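Local structure of oxysterol-binding protein homolog 3 (Saccharomyces cerevisiae, 4IC4) at residues A[88-98]-A[187-198]. The protein carries lipids, including sterols and phosphoinositides, in a hydrophobic pocket and transfers them between membranes through the cytosol. Sequence-based numbering, arbitrary orientation.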
ATOM      1  N   ALA A  88       1.759 -13.586 -14.946  1.00 13.44           N
ATOM      2  CA  ALA A  88       0.876 -14.649 -14.487  1.00 13.25           C
ATOM      3  C   ALA A  88      -0.154 -15.014 -15.553  1.00 13.92           C
ATOM      4  O   ALA A  88      -0.443 -16.194 -15.759  1.00 15.72           O
ATOM      5  CB  ALA A  88       0.175 -14.227 -13.191  1.00 12.78           C
ATOM      6  N   THR A  89      -0.700 -14.011 -16.236  1.00 14.17           N
ATOM      7  CA  THR A  89      -1.703 -14.253 -17.272  1.00 15.08           C
ATOM      8  C   THR A  89      -1.111 -14.921 -18.507  1.00 16.19           C
ATOM      9  O   THR A  89      -1.845 -15.300 -19.419  1.00 17.19           O
ATOM     10  CB  THR A  89      -2.388 -12.943 -17.746  1.00 13.41           C
ATOM     11  OG1 THR A  89      -1.438 -12.121 -18.439  1.00 14.78           O
ATOM     12  CG2 THR A  89      -2.965 -12.178 -16.562  1.00 13.42           C
ATOM     13  N   GLN A  90       0.209 -15.074 -18.533  1.00 17.25           N
ATOM     14  CA  GLN A  90       0.876 -15.676 -19.683  1.00 20.12           C
ATOM     15  C   GLN A  90       1.545 -17.010 -19.357  1.00 21.24           C
ATOM     16  O   GLN A  90       2.181 -17.618 -20.219  1.00 23.79           O
ATOM     17  CB  GLN A  90       1.912 -14.692 -20.233  1.00 19.62           C
ATOM     18  CG  GLN A  90       1.364 -13.283 -20.416  1.00 21.57           C
ATOM     19  CD  GLN A  90       2.440 -12.257 -20.724  1.00 22.72           C
ATOM     20  OE1 GLN A  90       3.596 -12.415 -20.332  1.00 24.35           O
ATOM     21  NE2 GLN A  90       2.057 -11.185 -21.410  1.00 24.42           N
ATOM     22  N   ARG A  91       1.389 -17.471 -18.120  1.00 21.35           N
ATOM     23  CA  ARG A  91       1.993 -18.728 -17.684  1.00 22.80           C
ATOM     24  C   ARG A  91       0.950 -19.802 -17.384  1.00 22.60           C
ATOM     25  O   ARG A  91      -0.198 -19.494 -17.071  1.00 21.76           O
ATOM     26  CB  ARG A  91       2.845 -18.481 -16.438  1.00 25.69           C
ATOM     27  CG  ARG A  91       4.008 -17.528 -16.666  1.00 28.46           C
ATOM     28  CD  ARG A  91       5.232 -18.254 -17.195  1.00 31.27           C
ATOM     29  NE  ARG A  91       5.793 -19.152 -16.189  1.00 34.94           N
ATOM     30  CZ  ARG A  91       6.945 -19.800 -16.321  1.00 35.97           C
ATOM     31  NH1 ARG A  91       7.375 -20.595 -15.350  1.00 37.38           N
ATOM     32  NH2 ARG A  91       7.671 -19.653 -17.422  1.00 38.56           N
ATOM     33  N   PRO A  92       1.342 -21.084 -17.475  1.00 23.69           N
ATOM     34  CA  PRO A  92       0.423 -22.195 -17.207  1.00 24.08           C
ATOM     35  C   PRO A  92       0.131 -22.403 -15.720  1.00 24.34           C
ATOM     36  O   PRO A  92      -0.874 -23.013 -15.357  1.00 25.46           O
ATOM     37  CB  PRO A  92       1.145 -23.386 -17.830  1.00 24.33           C
ATOM     38  CG  PRO A  92       2.582 -23.060 -17.572  1.00 24.09           C
ATOM     39  CD  PRO A  92       2.652 -21.587 -17.931  1.00 23.58           C
ATOM     40  N   ASP A  93       1.018 -21.890 -14.869  1.00 24.01           N
ATOM     41  CA  ASP A  93       0.877 -22.005 -13.419  1.00 22.61           C
ATOM     42  C   ASP A  93       0.792 -20.596 -12.831  1.00 20.48           C
ATOM     43  O   ASP A  93       1.663 -20.170 -12.075  1.00 20.06           O
ATOM     44  CB  ASP A  93       2.090 -22.741 -12.843  1.00 26.24           C
ATOM     45  CG  ASP A  93       3.399 -22.031 -13.143  1.00 28.99           C
ATOM     46  OD1 ASP A  93       3.601 -21.605 -14.300  1.00 31.73           O
ATOM     47  OD2 ASP A  93       4.233 -21.906 -12.224  1.00 32.20           O
ATOM     48  N   PRO A  94      -0.283 -19.864 -13.158  1.00 18.34           N
ATOM     49  CA  PRO A  94      -0.480 -18.493 -12.676  1.00 16.99           C
ATOM     50  C   PRO A  94      -0.403 -18.225 -11.178  1.00 15.91           C
ATOM     51  O   PRO A  94       0.123 -17.192 -10.766  1.00 13.64           O
ATOM     52  CB  PRO A  94      -1.842 -18.117 -13.255  1.00 15.51           C
ATOM     53  CG  PRO A  94      -2.557 -19.435 -13.316  1.00 16.49           C
ATOM     54  CD  PRO A  94      -1.483 -20.334 -13.872  1.00 18.12           C
ATOM     55  N   ILE A  95      -0.914 -19.131 -10.354  1.00 16.14           N
ATOM     56  CA  ILE A  95      -0.883 -18.881  -8.919  1.00 15.33           C
ATOM     57  C   ILE A  95       0.534 -18.747  -8.369  1.00 14.89           C
ATOM     58  O   ILE A  95       0.733 -18.159  -7.309  1.00 13.59           O
ATOM     59  CB  ILE A  95      -1.666 -19.967  -8.125  1.00 15.22           C
ATOM     60  CG1 ILE A  95      -2.075 -19.406  -6.755  1.00 15.31           C
ATOM     61  CG2 ILE A  95      -0.812 -21.213  -7.941  1.00 16.50           C
ATOM     62  CD1 ILE A  95      -3.112 -20.233  -6.016  1.00 16.46           C
ATOM     63  N   THR A  96       1.524 -19.275  -9.084  1.00 14.08           N
ATOM     64  CA  THR A  96       2.901 -19.156  -8.619  1.00 14.88           C
ATOM     65  C   THR A  96       3.303 -17.684  -8.657  1.00 13.42           C
ATOM     66  O   THR A  96       3.915 -17.171  -7.723  1.00 13.62           O
ATOM     67  CB  THR A  96       3.890 -19.957  -9.500  1.00 17.76           C
ATOM     68  OG1 THR A  96       3.774 -19.532 -10.862  1.00 24.06           O
ATOM     69  CG2 THR A  96       3.603 -21.442  -9.410  1.00 17.80           C
ATOM     70  N   PHE A  97       2.939 -17.004  -9.740  1.00 13.32           N
ATOM     71  CA  PHE A  97       3.283 -15.598  -9.890  1.00 12.43           C
ATOM     72  C   PHE A  97       2.363 -14.693  -9.080  1.00 11.26           C
ATOM     73  O   PHE A  97       2.783 -13.634  -8.603  1.00 10.82           O
ATOM     74  CB  PHE A  97       3.285 -15.224 -11.373  1.00 12.97           C
ATOM     75  CG  PHE A  97       4.308 -15.982 -12.166  1.00 13.53           C
ATOM     76  CD1 PHE A  97       4.005 -17.224 -12.711  1.00 16.08           C
ATOM     77  CD2 PHE A  97       5.608 -15.502 -12.278  1.00 15.59           C
ATOM     78  CE1 PHE A  97       4.987 -17.983 -13.349  1.00 17.86           C
ATOM     79  CE2 PHE A  97       6.597 -16.252 -12.914  1.00 17.15           C
ATOM     80  CZ  PHE A  97       6.284 -17.494 -13.448  1.00 19.44           C
ATOM     81  N   VAL A  98       1.109 -15.103  -8.918  1.00 11.83           N
ATOM     82  CA  VAL A  98       0.185 -14.311  -8.114  1.00 11.35           C
ATOM     83  C   VAL A  98       0.688 -14.370  -6.671  1.00 12.91           C
ATOM     84  O   VAL A  98       0.628 -13.381  -5.941  1.00 11.71           O
ATOM     85  CB  VAL A  98      -1.258 -14.862  -8.195  1.00 11.45           C
ATOM     86  CG1 VAL A  98      -2.162 -14.113  -7.225  1.00 12.62           C
ATOM     87  CG2 VAL A  98      -1.788 -14.713  -9.611  1.00 12.23           C
ATOM     88  N   LEU A 187      -8.266 -10.191  -7.281  1.00 11.04           N
ATOM     89  CA  LEU A 187      -7.633 -10.110  -8.584  1.00 10.74           C
ATOM     90  C   LEU A 187      -8.448 -10.880  -9.616  1.00 10.45           C
ATOM     91  O   LEU A 187      -8.919 -11.983  -9.347  1.00 13.06           O
ATOM     92  CB  LEU A 187      -6.224 -10.701  -8.508  1.00 10.83           C
ATOM     93  CG  LEU A 187      -5.489 -10.976  -9.819  1.00 10.82           C
ATOM     94  CD1 LEU A 187      -5.152  -9.665 -10.508  1.00 12.75           C
ATOM     95  CD2 LEU A 187      -4.225 -11.777  -9.526  1.00 10.51           C
ATOM     96  N   LYS A 188      -8.620 -10.283 -10.786  1.00  9.75           N
ATOM     97  CA  LYS A 188      -9.347 -10.923 -11.876  1.00 10.89           C
ATOM     98  C   LYS A 188      -8.532 -10.883 -13.160  1.00 11.46           C
ATOM     99  O   LYS A 188      -8.047  -9.828 -13.565  1.00 12.55           O
ATOM    100  CB  LYS A 188     -10.684 -10.221 -12.136  1.00 10.45           C
ATOM    101  CG  LYS A 188     -11.368 -10.693 -13.417  1.00 12.94           C
ATOM    102  CD  LYS A 188     -12.623  -9.898 -13.730  1.00 15.29           C
ATOM    103  CE  LYS A 188     -13.227 -10.341 -15.053  1.00 18.88           C
ATOM    104  NZ  LYS A 188     -14.421  -9.529 -15.409  1.00 20.97           N
ATOM    105  N   PHE A 189      -8.367 -12.043 -13.785  1.00 10.87           N
ATOM    106  CA  PHE A 189      -7.668 -12.133 -15.063  1.00 11.91           C
ATOM    107  C   PHE A 189      -8.703 -11.716 -16.105  1.00 13.21           C
ATOM    108  O   PHE A 189      -9.762 -12.332 -16.204  1.00 14.40           O
ATOM    109  CB  PHE A 189      -7.243 -13.577 -15.346  1.00 11.52           C
ATOM    110  CG  PHE A 189      -5.930 -13.971 -14.736  1.00 11.81           C
ATOM    111  CD1 PHE A 189      -5.314 -13.175 -13.775  1.00 11.60           C
ATOM    112  CD2 PHE A 189      -5.306 -15.157 -15.122  1.00 11.66           C
ATOM    113  CE1 PHE A 189      -4.096 -13.558 -13.208  1.00 11.94           C
ATOM    114  CE2 PHE A 189      -4.096 -15.546 -14.563  1.00 14.18           C
ATOM    115  CZ  PHE A 189      -3.487 -14.746 -13.605  1.00 13.14           C
ATOM    116  N   LYS A 190      -8.415 -10.669 -16.869  1.00 13.68           N
ATOM    117  CA  LYS A 190      -9.352 -10.218 -17.888  1.00 14.29           C
ATOM    118  C   LYS A 190      -9.189 -11.054 -19.151  1.00 15.28           C
ATOM    119  O   LYS A 190      -9.922 -10.888 -20.126  1.00 15.61           O
ATOM    120  CB  LYS A 190      -9.145  -8.728 -18.173  1.00 14.88           C
ATOM    121  CG  LYS A 190      -9.600  -7.848 -17.013  1.00 14.34           C
ATOM    122  CD  LYS A 190      -9.113  -6.414 -17.128  1.00 15.46           C
ATOM    123  CE  LYS A 190      -9.736  -5.687 -18.301  1.00 16.02           C
ATOM    124  NZ  LYS A 190      -9.247  -4.285 -18.368  1.00 16.71           N
ATOM    125  N   THR A 191      -8.228 -11.969 -19.115  1.00 14.55           N
ATOM    126  CA  THR A 191      -7.975 -12.856 -20.244  1.00 15.20           C
ATOM    127  C   THR A 191      -8.892 -14.074 -20.170  1.00 16.72           C
ATOM    128  O   THR A 191      -9.518 -14.450 -21.160  1.00 17.45           O
ATOM    129  CB  THR A 191      -6.529 -13.373 -20.234  1.00 14.68           C
ATOM    130  OG1 THR A 191      -6.241 -13.927 -18.943  1.00 13.98           O
ATOM    131  CG2 THR A 191      -5.549 -12.255 -20.547  1.00 15.71           C
ATOM    132  N   THR A 192      -8.978 -14.670 -18.985  1.00 16.42           N
ATOM    133  CA  THR A 192      -9.773 -15.882 -18.773  1.00 16.52           C
ATOM    134  C   THR A 192     -10.888 -15.748 -17.744  1.00 16.99           C
ATOM    135  O   THR A 192     -11.764 -16.611 -17.651  1.00 16.31           O
ATOM    136  CB  THR A 192      -8.876 -17.014 -18.288  1.00 18.28           C
ATOM    137  OG1 THR A 192      -8.325 -16.645 -17.016  1.00 15.01           O
ATOM    138  CG2 THR A 192      -7.742 -17.262 -19.272  1.00 17.13           C
ATOM    139  N   GLY A 193     -10.838 -14.688 -16.949  1.00 16.74           N
ATOM    140  CA  GLY A 193     -11.845 -14.501 -15.923  1.00 15.93           C
ATOM    141  C   GLY A 193     -11.473 -15.199 -14.626  1.00 14.97           C
ATOM    142  O   GLY A 193     -12.214 -15.115 -13.647  1.00 17.12           O
ATOM    143  N   GLU A 194     -10.336 -15.896 -14.603  1.00 14.95           N
ATOM    144  CA  GLU A 194      -9.918 -16.585 -13.386  1.00 14.71           C
ATOM    145  C   GLU A 194      -9.733 -15.558 -12.276  1.00 14.88           C
ATOM    146  O   GLU A 194      -9.158 -14.490 -12.496  1.00 16.57           O
ATOM    147  CB  GLU A 194      -8.612 -17.362 -13.600  1.00 16.00           C
ATOM    148  CG  GLU A 194      -8.170 -18.149 -12.362  1.00 16.77           C
ATOM    149  CD  GLU A 194      -6.964 -19.050 -12.599  1.00 16.71           C
ATOM    150  OE1 GLU A 194      -6.546 -19.737 -11.643  1.00 17.24           O
ATOM    151  OE2 GLU A 194      -6.429 -19.080 -13.728  1.00 18.01           O
ATOM    152  N   LEU A 195     -10.227 -15.883 -11.087  1.00 13.34           N
ATOM    153  CA  LEU A 195     -10.130 -14.977  -9.948  1.00 12.65           C
ATOM    154  C   LEU A 195      -9.169 -15.496  -8.889  1.00 12.57           C
ATOM    155  O   LEU A 195      -9.031 -16.702  -8.691  1.00 14.03           O
ATOM    156  CB  LEU A 195     -11.506 -14.788  -9.302  1.00 14.39           C
ATOM    157  CG  LEU A 195     -12.680 -14.401 -10.203  1.00 15.06           C
ATOM    158  CD1 LEU A 195     -13.946 -14.296  -9.359  1.00 17.12           C
ATOM    159  CD2 LEU A 195     -12.388 -13.083 -10.906  1.00 16.06           C
ATOM    160  N   PHE A 196      -8.500 -14.568  -8.212  1.00 11.21           N
ATOM    161  CA  PHE A 196      -7.575 -14.908  -7.137  1.00 11.59           C
ATOM    162  C   PHE A 196      -7.920 -13.990  -5.977  1.00 10.87           C
ATOM    163  O   PHE A 196      -8.227 -12.817  -6.177  1.00 12.50           O
ATOM    164  CB  PHE A 196      -6.128 -14.670  -7.567  1.00 11.05           C
ATOM    165  CG  PHE A 196      -5.685 -15.538  -8.705  1.00 11.54           C
ATOM    166  CD1 PHE A 196      -5.079 -16.769  -8.468  1.00 11.48           C
ATOM    167  CD2 PHE A 196      -5.889 -15.129 -10.016  1.00 12.43           C
ATOM    168  CE1 PHE A 196      -4.679 -17.581  -9.532  1.00 13.00           C
ATOM    169  CE2 PHE A 196      -5.494 -15.933 -11.086  1.00 13.62           C
ATOM    170  CZ  PHE A 196      -4.889 -17.159 -10.842  1.00 13.60           C
ATOM    171  N   GLU A 197      -7.876 -14.524  -4.765  1.00 11.70           N
ATOM    172  CA  GLU A 197      -8.187 -13.736  -3.582  1.00 14.10           C
ATOM    173  C   GLU A 197      -7.232 -14.049  -2.446  1.00 13.19           C
ATOM    174  O   GLU A 197      -6.729 -15.169  -2.326  1.00 13.73           O
ATOM    175  CB  GLU A 197      -9.621 -14.013  -3.119  1.00 16.50           C
ATOM    176  CG  GLU A 197     -10.701 -13.571  -4.087  1.00 23.56           C
ATOM    177  CD  GLU A 197     -12.082 -14.037  -3.661  1.00 27.78           C
ATOM    178  OE1 GLU A 197     -12.471 -13.769  -2.505  1.00 30.23           O
ATOM    179  OE2 GLU A 197     -12.780 -14.668  -4.482  1.00 31.01           O
ATOM    180  N   TRP A 198      -6.967 -13.043  -1.620  1.00 12.19           N
ATOM    181  CA  TRP A 198      -6.106 -13.218  -0.468  1.00 11.30           C
ATOM    182  C   TRP A 198      -6.177 -11.998   0.432  1.00 11.46           C
ATOM    183  O   TRP A 198      -6.576 -10.914   0.001  1.00 11.15           O
ATOM    184  CB  TRP A 198      -4.651 -13.483  -0.899  1.00 11.55           C
ATOM    185  CG  TRP A 198      -3.893 -12.301  -1.443  1.00 11.29           C
ATOM    186  CD1 TRP A 198      -3.121 -11.422  -0.734  1.00 11.68           C
ATOM    187  CD2 TRP A 198      -3.803 -11.897  -2.813  1.00 11.56           C
ATOM    188  NE1 TRP A 198      -2.553 -10.498  -1.582  1.00 11.31           N
ATOM    189  CE2 TRP A 198      -2.956 -10.766  -2.864  1.00 11.90           C
ATOM    190  CE3 TRP A 198      -4.359 -12.380  -4.006  1.00 10.23           C
ATOM    191  CZ2 TRP A 198      -2.650 -10.110  -4.062  1.00 11.56           C
ATOM    192  CZ3 TRP A 198      -4.053 -11.728  -5.201  1.00 11.03           C
ATOM    193  CH2 TRP A 198      -3.206 -10.603  -5.217  1.00 10.59           C
TER
HETATM  194  O   HOH W   1      -4.417 -15.918 -19.185  1.00 20.93           O
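V98 of helix 94-104, together with P94, packs against F189 and F196 of a beta hairpin in the antiparallel barrel of the OSBP-related domain. Strands 187-189 and 195-198 are paired by reciprocal L187–F196 backbone hydrogen bonds, and the axis of the latter runs at 38° to that of helix 94-98. No direct hydrogen bond joins the two segments, so the interface rests on apolar packing and one water.

The tight part is built round the two phenylalanine rings. CG2 of V98 stands 3.9 Å from the centroid of the F196 ring and only 3° off its normal, a CH-pi contact over the face. With CG1 anti to the backbone N (chi1 174°), the other branch of V98 reaches W198, CG1 lying 3.7 Å from CZ3. L187 meets this valine tip to tip, its CD2 at 3.8 Å from V98 CG2. P94 spans the two phenylalanines, its CB at the edge of the F189 ring, 3.7 Å from CE2, and also touching F196 CZ. The F189 ring is sandwiched, with F196 CE2 over one face, displaced toward the rim of the F189 ring, and T89 CG2 over the centre of the other, 3.7 Å from the centroid. The OG1 of T89 turns to the backbone O of T86, leaving its methyl for the ring. V223 of strand 214-225 adds to the packing, touching I95, V98 and W198.

Toward the hairpin turn the contact loosens and becomes wetter. The exposed T191 brings its OG1 no closer than 4.2 Å to T89 CB. A water closes the outer edge, donating to the T89 carbonyl O at 2.7 Å and hydrogen-bonding T191 OG1 at 2.7 Å.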